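Arginase (Trypanosoma brucei brucei, PDB 4RHJ) is of unknown function: it has the arginase-deacetylase fold but evolved without a binuclear manganese cluster, so the arginase activity of its relatives is doubtful for it. Local coordinates at residues E129-G134 with E152-L157; A146-V151 with L181-D186; I163-F168 with G188-V193; P238-I243 with K280-D285. All blocks are in the same frame, centred on the assembly; numbering follows the deposited sequence. Where two conformers were deposited one is given.

Contact 1: residues E129-G134 with E152-L157; sequences ELLEKG and EAYKRL
L131, in the last part of helix 116-131, reaches across to L157 and Y154 of the next, and these three residues carry most of the contact. The meeting is purely apolar. CB of L131 goes to L157, while both its methyls go to Y154. Its CB takes CD1 of L157 at 3.5 Å, a tight carbon pair. Further out, CD1 lies against the backbone of the second helix, 3.6 Å from CA of Y154. CD2 rests near CD2 of the tyrosine ring at 3.9 Å, the two side chains crossing at about a right angle. With CG of Y154 anti to its own nitrogen (chi1 -167°), the ring leaves the helix beside this branched end, so L131 touches the root of the tyrosine as well as its ring. The other methyl of L157, CD2, belongs to E132: it meets the aliphatic CG of the glutamate at 3.8 Å, and the extended chain passes across the leucine. The chain then makes a type I turn from L131 to G134. Here G134, at positive phi, closes a Schellman motif, with its N bonded to L131 O at 3.2 Å. A153 adds its methyl to the interface and also packs on S127 and T128, one turn earlier in helix 116-131. Around the pair, L130 faces helix 23-30 through V29. Helix 148-157 thus packs on helix 116-131 on one side and, through Y154, on I163 of strand 163-168 and on K280 just before strand 281-287.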
# COMPACT_ATOMS: atom_id res chain seq x y z
N GLU A 129 -16.73 -22.92 26.40
CA GLU A 129 -15.81 -23.59 27.31
C GLU A 129 -14.55 -22.77 27.54
O GLU A 129 -13.76 -23.07 28.43
CB GLU A 129 -15.44 -24.98 26.79
CG GLU A 129 -14.95 -25.95 27.86
CD GLU A 129 -16.00 -26.98 28.28
OE1 GLU A 129 -17.16 -26.88 27.83
OE2 GLU A 129 -15.67 -27.90 29.04
N LEU A 130 -14.37 -21.73 26.74
CA LEU A 130 -13.28 -20.78 26.94
C LEU A 130 -13.74 -19.63 27.83
O LEU A 130 -12.98 -19.11 28.67
CB LEU A 130 -12.78 -20.23 25.61
CG LEU A 130 -11.86 -21.20 24.87
CD1 LEU A 130 -11.17 -20.56 23.67
CD2 LEU A 130 -10.85 -21.83 25.85
N LEU A 131 -14.99 -19.23 27.64
CA LEU A 131 -15.61 -18.14 28.37
C LEU A 131 -15.98 -18.56 29.78
O LEU A 131 -15.93 -17.74 30.69
CB LEU A 131 -16.86 -17.65 27.65
CG LEU A 131 -16.66 -16.78 26.42
CD1 LEU A 131 -18.00 -16.49 25.78
CD2 LEU A 131 -15.93 -15.51 26.80
N GLU A 132 -16.35 -19.82 29.96
CA GLU A 132 -16.67 -20.30 31.29
C GLU A 132 -15.46 -20.13 32.20
O GLU A 132 -15.59 -19.73 33.36
CB GLU A 132 -17.12 -21.76 31.26
CG GLU A 132 -18.58 -21.92 30.93
CD GLU A 132 -19.00 -23.36 30.74
OE1 GLU A 132 -18.41 -24.25 31.39
OE2 GLU A 132 -19.93 -23.60 29.95
N LYS A 133 -14.27 -20.37 31.65
CA LYS A 133 -13.05 -20.37 32.45
C LYS A 133 -12.37 -19.00 32.57
O LYS A 133 -11.30 -18.88 33.15
CB LYS A 133 -12.04 -21.38 31.90
CG LYS A 133 -12.57 -22.77 31.62
CD LYS A 133 -11.47 -23.62 31.00
CE LYS A 133 -11.89 -25.07 30.76
NZ LYS A 133 -11.79 -25.92 31.98
N GLY A 134 -12.99 -17.97 32.03
CA GLY A 134 -12.45 -16.63 32.18
C GLY A 134 -11.30 -16.30 31.25
O GLY A 134 -10.49 -15.41 31.54
N GLU A 152 -22.76 -15.72 20.99
CA GLU A 152 -23.92 -16.45 21.51
C GLU A 152 -23.60 -17.33 22.72
O GLU A 152 -24.47 -17.57 23.56
CB GLU A 152 -24.57 -17.28 20.41
CG GLU A 152 -25.51 -16.45 19.56
CD GLU A 152 -26.46 -17.28 18.76
OE1 GLU A 152 -26.02 -18.33 18.25
OE2 GLU A 152 -27.63 -16.89 18.65
N ALA A 153 -22.36 -17.81 22.80
CA ALA A 153 -21.84 -18.48 23.99
C ALA A 153 -21.74 -17.52 25.17
O ALA A 153 -21.80 -17.94 26.33
CB ALA A 153 -20.52 -19.06 23.70
N TYR A 154 -21.56 -16.24 24.86
CA TYR A 154 -21.39 -15.21 25.88
C TYR A 154 -22.73 -14.83 26.49
O TYR A 154 -22.86 -14.70 27.71
CB TYR A 154 -20.73 -13.96 25.29
CG TYR A 154 -20.24 -12.98 26.33
CD1 TYR A 154 -21.11 -12.12 26.97
CD2 TYR A 154 -18.90 -12.94 26.67
CE1 TYR A 154 -20.67 -11.24 27.92
CE2 TYR A 154 -18.44 -12.06 27.63
CZ TYR A 154 -19.33 -11.22 28.25
OH TYR A 154 -18.87 -10.35 29.20
N LYS A 155 -23.71 -14.65 25.63
CA LYS A 155 -25.05 -14.27 26.04
C LYS A 155 -25.77 -15.44 26.72
O LYS A 155 -26.69 -15.24 27.51
CB LYS A 155 -25.85 -13.78 24.84
CG LYS A 155 -27.01 -12.87 25.19
CD LYS A 155 -26.53 -11.59 25.84
CE LYS A 155 -27.66 -10.59 25.95
NZ LYS A 155 -27.19 -9.33 26.54
N ARG A 156 -25.36 -16.65 26.40
CA ARG A 156 -25.85 -17.83 27.10
C ARG A 156 -25.36 -17.82 28.54
O ARG A 156 -26.15 -17.96 29.48
CB ARG A 156 -25.39 -19.10 26.39
CG ARG A 156 -25.30 -20.33 27.27
CD ARG A 156 -24.09 -21.17 26.89
NE ARG A 156 -23.61 -20.82 25.55
CZ ARG A 156 -24.09 -21.34 24.43
NH1 ARG A 156 -25.07 -22.22 24.47
NH2 ARG A 156 -23.60 -20.96 23.26
N LEU A 157 -24.06 -17.63 28.69
CA LEU A 157 -23.43 -17.45 29.99
C LEU A 157 -23.90 -16.18 30.70
O LEU A 157 -24.27 -16.20 31.88
CB LEU A 157 -21.90 -17.42 29.84
CG LEU A 157 -21.29 -18.72 29.34
CD1 LEU A 157 -19.80 -18.62 29.26
CD2 LEU A 157 -21.72 -19.85 30.27

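Contact 2: residues A146-V151 with L181-D186; sequences ATLSMV and LRVLLD
The backbones of the two helical segments come nearest at L148 and L184, whose CA atoms stand 6.6 Å apart, close enough for short aliphatic side chains to interlock. L184 is the hub. Its two methyls straddle CG1 of V151: CD1 and CD2 each lie 3.4 Å from that atom, tighter than ordinary van der Waals contact, as the two side chains run past each other in opposite directions. CG1 of V151 sits between its backbone nitrogen and carbonyl carbon (chi1 58°), which turns it toward L184. CD2 of L184 also meets CD1 of L148, which touches CG1 of V183 as well, each at 3.6 Å. L148 crosses V183 at about a right angle, extending over it because its CG stands anti to N (chi1 173°). T147 gives only its methyl to this interface: CG2 lies 4.1 Å from CD2 of L181 and as far from CD1 of L184. Its hydroxyl is used on another side, hydrogen-bonded to S242 OG and weakly to D285 OD2, which ties this part of the chain to strands 239-244 and 281-287. Away from the interface, R182 NE binds D186 OD1 at 2.9 Å in an i to i+4 salt bridge, and R182 NH1 also reaches V174 O. Two neighbouring helices laid against one face of a parallel sheet, with I163, I165 and H167 under them, are characteristic of the alpha/beta arginase-deacetylase fold; L181 approaches within about 8 Å of the side chain of D244, a residue known to bind manganese.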
# COMPACT_ATOMS: atom_id res chain seq x y z
N ALA A 146 -17.66 -17.40 12.93
CA ALA A 146 -17.22 -17.45 14.32
C ALA A 146 -17.41 -16.11 15.03
O ALA A 146 -16.74 -15.84 16.02
CB ALA A 146 -15.77 -17.86 14.41
N THR A 147 -18.30 -15.27 14.51
CA THR A 147 -18.72 -14.10 15.26
C THR A 147 -20.01 -14.47 15.95
O THR A 147 -20.14 -14.33 17.16
CB THR A 147 -18.89 -12.87 14.36
OG1 THR A 147 -17.59 -12.35 14.05
CG2 THR A 147 -19.72 -11.77 15.07
N LEU A 148 -20.93 -15.02 15.17
CA LEU A 148 -22.22 -15.51 15.66
C LEU A 148 -22.10 -16.44 16.87
O LEU A 148 -22.71 -16.20 17.90
CB LEU A 148 -22.94 -16.21 14.50
CG LEU A 148 -24.25 -16.96 14.74
CD1 LEU A 148 -25.26 -16.08 15.47
CD2 LEU A 148 -24.80 -17.45 13.42
N SER A 149 -21.30 -17.50 16.75
CA SER A 149 -21.20 -18.53 17.78
C SER A 149 -20.61 -18.03 19.10
O SER A 149 -21.10 -18.37 20.17
CB SER A 149 -20.34 -19.70 17.29
OG SER A 149 -20.43 -19.84 15.88
N MET A 150 -19.56 -17.22 19.00
CA MET A 150 -18.79 -16.76 20.15
C MET A 150 -19.54 -15.75 21.01
O MET A 150 -19.50 -15.81 22.25
CB MET A 150 -17.46 -16.14 19.68
CG MET A 150 -16.50 -17.12 18.99
SD MET A 150 -15.03 -16.29 18.36
CE MET A 150 -14.21 -15.81 19.87
N VAL A 151 -20.23 -14.83 20.36
CA VAL A 151 -21.09 -13.90 21.07
C VAL A 151 -22.34 -14.61 21.61
O VAL A 151 -22.91 -14.19 22.61
CB VAL A 151 -21.50 -12.71 20.17
CG1 VAL A 151 -22.17 -13.21 18.96
CG2 VAL A 151 -22.41 -11.73 20.91
N LEU A 181 -23.92 -11.05 11.63
CA LEU A 181 -24.29 -9.86 12.39
C LEU A 181 -25.79 -9.61 12.27
O LEU A 181 -26.46 -9.20 13.23
CB LEU A 181 -23.48 -8.65 11.91
CG LEU A 181 -22.22 -9.02 11.13
CD1 LEU A 181 -21.82 -7.91 10.19
CD2 LEU A 181 -21.09 -9.37 12.10
N ARG A 182 -26.31 -9.85 11.07
CA ARG A 182 -27.74 -9.82 10.80
C ARG A 182 -28.50 -10.81 11.70
O ARG A 182 -29.61 -10.54 12.14
CB ARG A 182 -27.98 -10.14 9.32
CG ARG A 182 -29.43 -10.24 8.93
CD ARG A 182 -30.15 -8.95 9.18
NE ARG A 182 -31.55 -9.05 8.79
CZ ARG A 182 -32.01 -8.78 7.57
NH1 ARG A 182 -31.16 -8.38 6.62
NH2 ARG A 182 -33.30 -8.89 7.31
N VAL A 183 -27.87 -11.95 11.96
CA VAL A 183 -28.49 -12.96 12.81
C VAL A 183 -28.53 -12.48 14.25
O VAL A 183 -29.50 -12.72 14.97
CB VAL A 183 -27.75 -14.30 12.72
CG1 VAL A 183 -28.35 -15.31 13.70
CG2 VAL A 183 -27.81 -14.84 11.31
N LEU A 184 -27.48 -11.80 14.69
CA LEU A 184 -27.41 -11.39 16.07
C LEU A 184 -28.37 -10.24 16.35
O LEU A 184 -29.09 -10.27 17.34
CB LEU A 184 -25.98 -10.99 16.44
CG LEU A 184 -25.00 -12.16 16.34
CD1 LEU A 184 -23.59 -11.64 16.33
CD2 LEU A 184 -25.23 -13.14 17.47
N LEU A 185 -28.36 -9.24 15.48
CA LEU A 185 -29.27 -8.11 15.58
C LEU A 185 -30.71 -8.56 15.75
O LEU A 185 -31.40 -8.12 16.68
CB LEU A 185 -29.16 -7.22 14.34
CG LEU A 185 -27.90 -6.37 14.34
CD1 LEU A 185 -27.74 -5.68 13.01
CD2 LEU A 185 -27.97 -5.36 15.47
N ASP A 186 -31.16 -9.44 14.87
CA ASP A 186 -32.54 -9.88 14.89
C ASP A 186 -32.86 -10.72 16.11
O ASP A 186 -34.03 -10.87 16.47
CB ASP A 186 -32.86 -10.67 13.63
CG ASP A 186 -33.06 -9.77 12.43
OD1 ASP A 186 -32.16 -9.73 11.57
OD2 ASP A 186 -34.10 -9.11 12.36

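Contact 3: residues I163-F168 with G188-V193; sequences IVIVHF and GLLKGV
Two backbone hydrogen bonds join the segments: K191 N gives to I163 O at 3.2 Å, and I165 N gives to G192 O at 3.3 Å. Both are long and somewhat bent. I163 O also receives a CA-H contact from L190, at 3.5 Å from CA. The donor and acceptor used by the second segment are neighbours, K191 and G192, and the chain turns a corner at K191; only beyond it does V193 settle into a parallel pair with I165. V164 and G192 are nearest neighbours, their CA atoms 5.0 Å apart, with CB of V164 3.6 Å from G192 O. On the opposite face L190 leans over I165. Its CD2 meets CD1 of I165 at 3.6 Å, the two side chains crossing at about a right angle; this fit is doubtful in detail, since I165 has two conformers. CD1 of L190 lies over the first acceptor, 3.6 Å from I163 O. L184 of helix 180-186 covers both I165 and L190. At the start of the second segment, G188 ends that helix in a Schellman motif, which turns the chain back toward the sheet. Strand 163-168, helix 180-186 and strand 190-196 thus make a beta-alpha-beta crossover, the unit repeated through the parallel sheet of this fold.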
# COMPACT_ATOMS: atom_id res chain seq x y z
N ILE A 163 -24.11 -6.86 24.98
CA ILE A 163 -23.00 -7.06 24.05
C ILE A 163 -23.10 -6.17 22.82
O ILE A 163 -24.11 -6.19 22.12
CB ILE A 163 -22.92 -8.52 23.57
CG1 ILE A 163 -22.83 -9.47 24.76
CG2 ILE A 163 -21.75 -8.68 22.61
CD1 ILE A 163 -22.88 -10.94 24.38
N VAL A 164 -22.06 -5.39 22.57
CA VAL A 164 -22.01 -4.63 21.33
C VAL A 164 -20.91 -5.21 20.46
O VAL A 164 -20.12 -6.02 20.92
CB VAL A 164 -21.77 -3.14 21.56
CG1 VAL A 164 -22.60 -2.66 22.74
CG2 VAL A 164 -20.29 -2.86 21.78
N ILE A 165 -20.88 -4.80 19.20
CA ILE A 165 -19.91 -5.31 18.25
C ILE A 165 -19.27 -4.18 17.46
O ILE A 165 -19.95 -3.30 16.97
CB ILE A 165 -20.56 -6.32 17.26
CG1 ILE A 165 -21.00 -7.58 18.01
CG2 ILE A 165 -19.60 -6.69 16.15
CD1 ILE A 165 -21.45 -8.70 17.10
N VAL A 166 -17.94 -4.21 17.36
CA VAL A 166 -17.24 -3.27 16.48
C VAL A 166 -16.81 -4.03 15.21
O VAL A 166 -15.87 -4.82 15.25
CB VAL A 166 -16.02 -2.64 17.18
CG1 VAL A 166 -15.25 -1.76 16.21
CG2 VAL A 166 -16.47 -1.80 18.35
N HIS A 167 -17.52 -3.80 14.10
CA HIS A 167 -17.33 -4.61 12.88
C HIS A 167 -16.56 -3.88 11.78
O HIS A 167 -16.99 -2.86 11.26
CB HIS A 167 -18.68 -5.11 12.32
CG HIS A 167 -18.56 -5.97 11.08
ND1 HIS A 167 -19.23 -5.68 9.91
CD2 HIS A 167 -17.82 -7.08 10.84
CE1 HIS A 167 -18.92 -6.59 9.00
NE2 HIS A 167 -18.07 -7.45 9.54
N PHE A 168 -15.41 -4.45 11.43
CA PHE A 168 -14.53 -3.93 10.39
C PHE A 168 -14.59 -4.74 9.09
O PHE A 168 -14.03 -5.82 9.00
CB PHE A 168 -13.07 -3.94 10.86
CG PHE A 168 -12.79 -3.09 12.06
CD1 PHE A 168 -12.52 -1.75 11.93
CD2 PHE A 168 -12.75 -3.66 13.34
CE1 PHE A 168 -12.26 -0.97 13.04
CE2 PHE A 168 -12.49 -2.91 14.44
CZ PHE A 168 -12.23 -1.56 14.30
N GLY A 188 -31.82 -9.84 18.93
CA GLY A 188 -31.78 -8.85 19.99
C GLY A 188 -30.75 -9.17 21.04
O GLY A 188 -30.95 -8.91 22.23
N LEU A 189 -29.65 -9.77 20.61
CA LEU A 189 -28.52 -10.04 21.48
C LEU A 189 -27.62 -8.81 21.46
O LEU A 189 -26.90 -8.52 22.40
CB LEU A 189 -27.76 -11.29 21.02
CG LEU A 189 -28.55 -12.61 20.95
CD1 LEU A 189 -27.67 -13.74 20.47
CD2 LEU A 189 -29.16 -12.97 22.30
N LEU A 190 -27.73 -8.07 20.37
CA LEU A 190 -26.89 -6.91 20.12
C LEU A 190 -27.58 -5.63 20.54
O LEU A 190 -28.61 -5.26 19.97
CB LEU A 190 -26.52 -6.85 18.64
CG LEU A 190 -25.08 -7.24 18.33
CD1 LEU A 190 -24.61 -8.34 19.27
CD2 LEU A 190 -24.93 -7.64 16.88
N LYS A 191 -27.01 -4.95 21.52
CA LYS A 191 -27.54 -3.66 21.94
C LYS A 191 -26.97 -2.54 21.06
O LYS A 191 -27.26 -1.36 21.27
CB LYS A 191 -27.24 -3.40 23.42
CG LYS A 191 -28.38 -2.77 24.21
CD LYS A 191 -29.46 -3.79 24.61
CE LYS A 191 -30.45 -3.19 25.60
NZ LYS A 191 -31.52 -4.13 26.06
N GLY A 192 -26.14 -2.91 20.08
CA GLY A 192 -25.58 -1.95 19.14
C GLY A 192 -24.51 -2.50 18.22
O GLY A 192 -23.78 -3.41 18.60
N VAL A 193 -24.42 -1.94 17.01
CA VAL A 193 -23.37 -2.29 16.05
C VAL A 193 -22.63 -1.06 15.54
O VAL A 193 -23.22 -0.15 14.98
CB VAL A 193 -23.93 -3.05 14.83
CG1 VAL A 193 -22.82 -3.29 13.81
CG2 VAL A 193 -24.55 -4.37 15.26

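Contact 4: residues P238-I243 with K280-D285; sequences PVFISI and KVVGID
F240 and D285 stand side by side, projecting the same way from adjacent strands, with CZ of the ring 4.0 Å from CB of the aspartate and ring and carboxylate planes 74° apart. CG of F240 is anti to its N (chi1 -177°), which carries the ring over the neighbouring strand. One face receives G283 O, 3.8 Å above the plane and offset toward the rim; V282 comes in at the edge instead, its CG2 3.4 Å from CD1. The strands are parallel, 15° apart, and belong to the beta-alpha-beta unit 239-244, 266-274, 281-287 at the middle of the sheet. The second has one residue more between the V239-V281 and I241-I284 pairs, a beta bulge at V282 and G283. Beyond it I241 N finds G283 O at 2.7 Å in an almost straight bond, then D285 N returns to I241 O and I243 N to D285 O. On the face away from the ring, CB of I241 meets CG1 of I284 at 3.9 Å. Before the strands begin, the bent chain of K280 folds obliquely against P238, CD to CB 3.7 Å, and CB of P238 also touches CG1 of V282.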
# COMPACT_ATOMS: atom_id res chain seq x y z
N PRO A 238 -19.49 -4.14 27.06
CA PRO A 238 -18.57 -5.22 26.66
C PRO A 238 -18.42 -5.35 25.14
O PRO A 238 -19.41 -5.45 24.43
CB PRO A 238 -19.24 -6.47 27.24
CG PRO A 238 -19.92 -5.97 28.45
CD PRO A 238 -20.43 -4.59 28.10
N VAL A 239 -17.18 -5.37 24.65
CA VAL A 239 -16.95 -5.31 23.22
C VAL A 239 -16.56 -6.66 22.61
O VAL A 239 -15.61 -7.29 23.03
CB VAL A 239 -15.84 -4.28 22.85
CG1 VAL A 239 -15.68 -4.19 21.35
CG2 VAL A 239 -16.17 -2.90 23.41
N PHE A 240 -17.32 -7.09 21.61
CA PHE A 240 -16.88 -8.13 20.69
C PHE A 240 -16.14 -7.44 19.57
O PHE A 240 -16.58 -6.40 19.09
CB PHE A 240 -18.07 -8.93 20.15
CG PHE A 240 -17.69 -10.09 19.25
CD1 PHE A 240 -17.76 -11.40 19.71
CD2 PHE A 240 -17.29 -9.86 17.94
CE1 PHE A 240 -17.41 -12.47 18.88
CE2 PHE A 240 -16.93 -10.93 17.11
CZ PHE A 240 -17.00 -12.23 17.58
N ILE A 241 -15.02 -7.99 19.14
CA ILE A 241 -14.33 -7.36 18.04
C ILE A 241 -14.32 -8.32 16.87
O ILE A 241 -13.85 -9.45 17.00
CB ILE A 241 -12.91 -6.92 18.45
CG1 ILE A 241 -13.03 -5.73 19.42
CG2 ILE A 241 -12.10 -6.53 17.24
CD1 ILE A 241 -11.71 -5.13 19.87
N SER A 242 -14.89 -7.87 15.75
CA SER A 242 -14.99 -8.68 14.53
C SER A 242 -14.28 -7.96 13.40
O SER A 242 -14.60 -6.80 13.09
CB SER A 242 -16.44 -8.96 14.15
OG SER A 242 -16.52 -9.97 13.15
N ILE A 243 -13.32 -8.66 12.81
CA ILE A 243 -12.35 -8.08 11.88
C ILE A 243 -12.29 -8.89 10.59
O ILE A 243 -11.77 -9.99 10.55
CB ILE A 243 -10.95 -8.01 12.52
CG1 ILE A 243 -10.90 -6.90 13.58
CG2 ILE A 243 -9.86 -7.83 11.46
CD1 ILE A 243 -9.66 -6.93 14.43
N LYS A 280 -14.41 -4.43 28.89
CA LYS A 280 -13.90 -5.76 28.58
C LYS A 280 -14.20 -6.12 27.13
O LYS A 280 -15.18 -5.64 26.55
CB LYS A 280 -14.54 -6.81 29.50
CG LYS A 280 -16.05 -6.71 29.54
CD LYS A 280 -16.68 -8.07 29.30
CE LYS A 280 -16.33 -8.60 27.92
NZ LYS A 280 -15.32 -9.70 27.97
N VAL A 281 -13.38 -6.99 26.55
CA VAL A 281 -13.67 -7.52 25.24
C VAL A 281 -14.27 -8.92 25.37
O VAL A 281 -13.75 -9.75 26.10
CB VAL A 281 -12.40 -7.55 24.36
CG1 VAL A 281 -12.66 -8.26 23.05
CG2 VAL A 281 -11.91 -6.15 24.12
N VAL A 282 -15.39 -9.18 24.69
CA VAL A 282 -16.06 -10.47 24.84
C VAL A 282 -15.38 -11.53 23.97
O VAL A 282 -15.45 -12.73 24.26
CB VAL A 282 -17.57 -10.42 24.51
CG1 VAL A 282 -18.18 -9.10 24.94
CG2 VAL A 282 -17.82 -10.67 23.07
N GLY A 283 -14.71 -11.07 22.93
CA GLY A 283 -14.04 -11.97 22.02
C GLY A 283 -13.66 -11.29 20.72
O GLY A 283 -14.10 -10.19 20.43
N ILE A 284 -12.82 -11.97 19.95
CA ILE A 284 -12.26 -11.44 18.71
C ILE A 284 -12.22 -12.50 17.60
O ILE A 284 -11.69 -13.59 17.79
CB ILE A 284 -10.83 -10.87 18.92
CG1 ILE A 284 -10.80 -9.79 20.01
CG2 ILE A 284 -10.25 -10.30 17.62
CD1 ILE A 284 -9.42 -9.42 20.42
N ASP A 285 -12.79 -12.17 16.46
CA ASP A 285 -12.81 -13.08 15.33
C ASP A 285 -12.12 -12.43 14.16
O ASP A 285 -12.62 -11.46 13.59
CB ASP A 285 -14.24 -13.47 14.91
CG ASP A 285 -14.26 -14.41 13.70
OD1 ASP A 285 -13.28 -15.16 13.50
OD2 ASP A 285 -15.25 -14.41 12.95

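Overall arrangement
Contacts 3 and 4 share the sheet: strands 163-168 and 239-244 are neighbours, probably bonded through V164 O to F240 N at 3.1 Å and F168 N to S242 O at 3.0 Å, and the two contacts' centres lie about 9 Å apart. Contact 2 packs on contact 3, L184 CB lying 3.5 Å from L190 CD2. Helix 148-157 serves contacts 1 and 2, while Y154 CD2 reaches V282 CB of contact 4 at 3.6 Å. Nearest the manganese-binding residue D244, whose metal is absent from this chain, is contact 4: the side chain of I243 lies about 6 Å away, against about 8 Å for L181 and about 11 Å for I165. Contact 1 lies away from it.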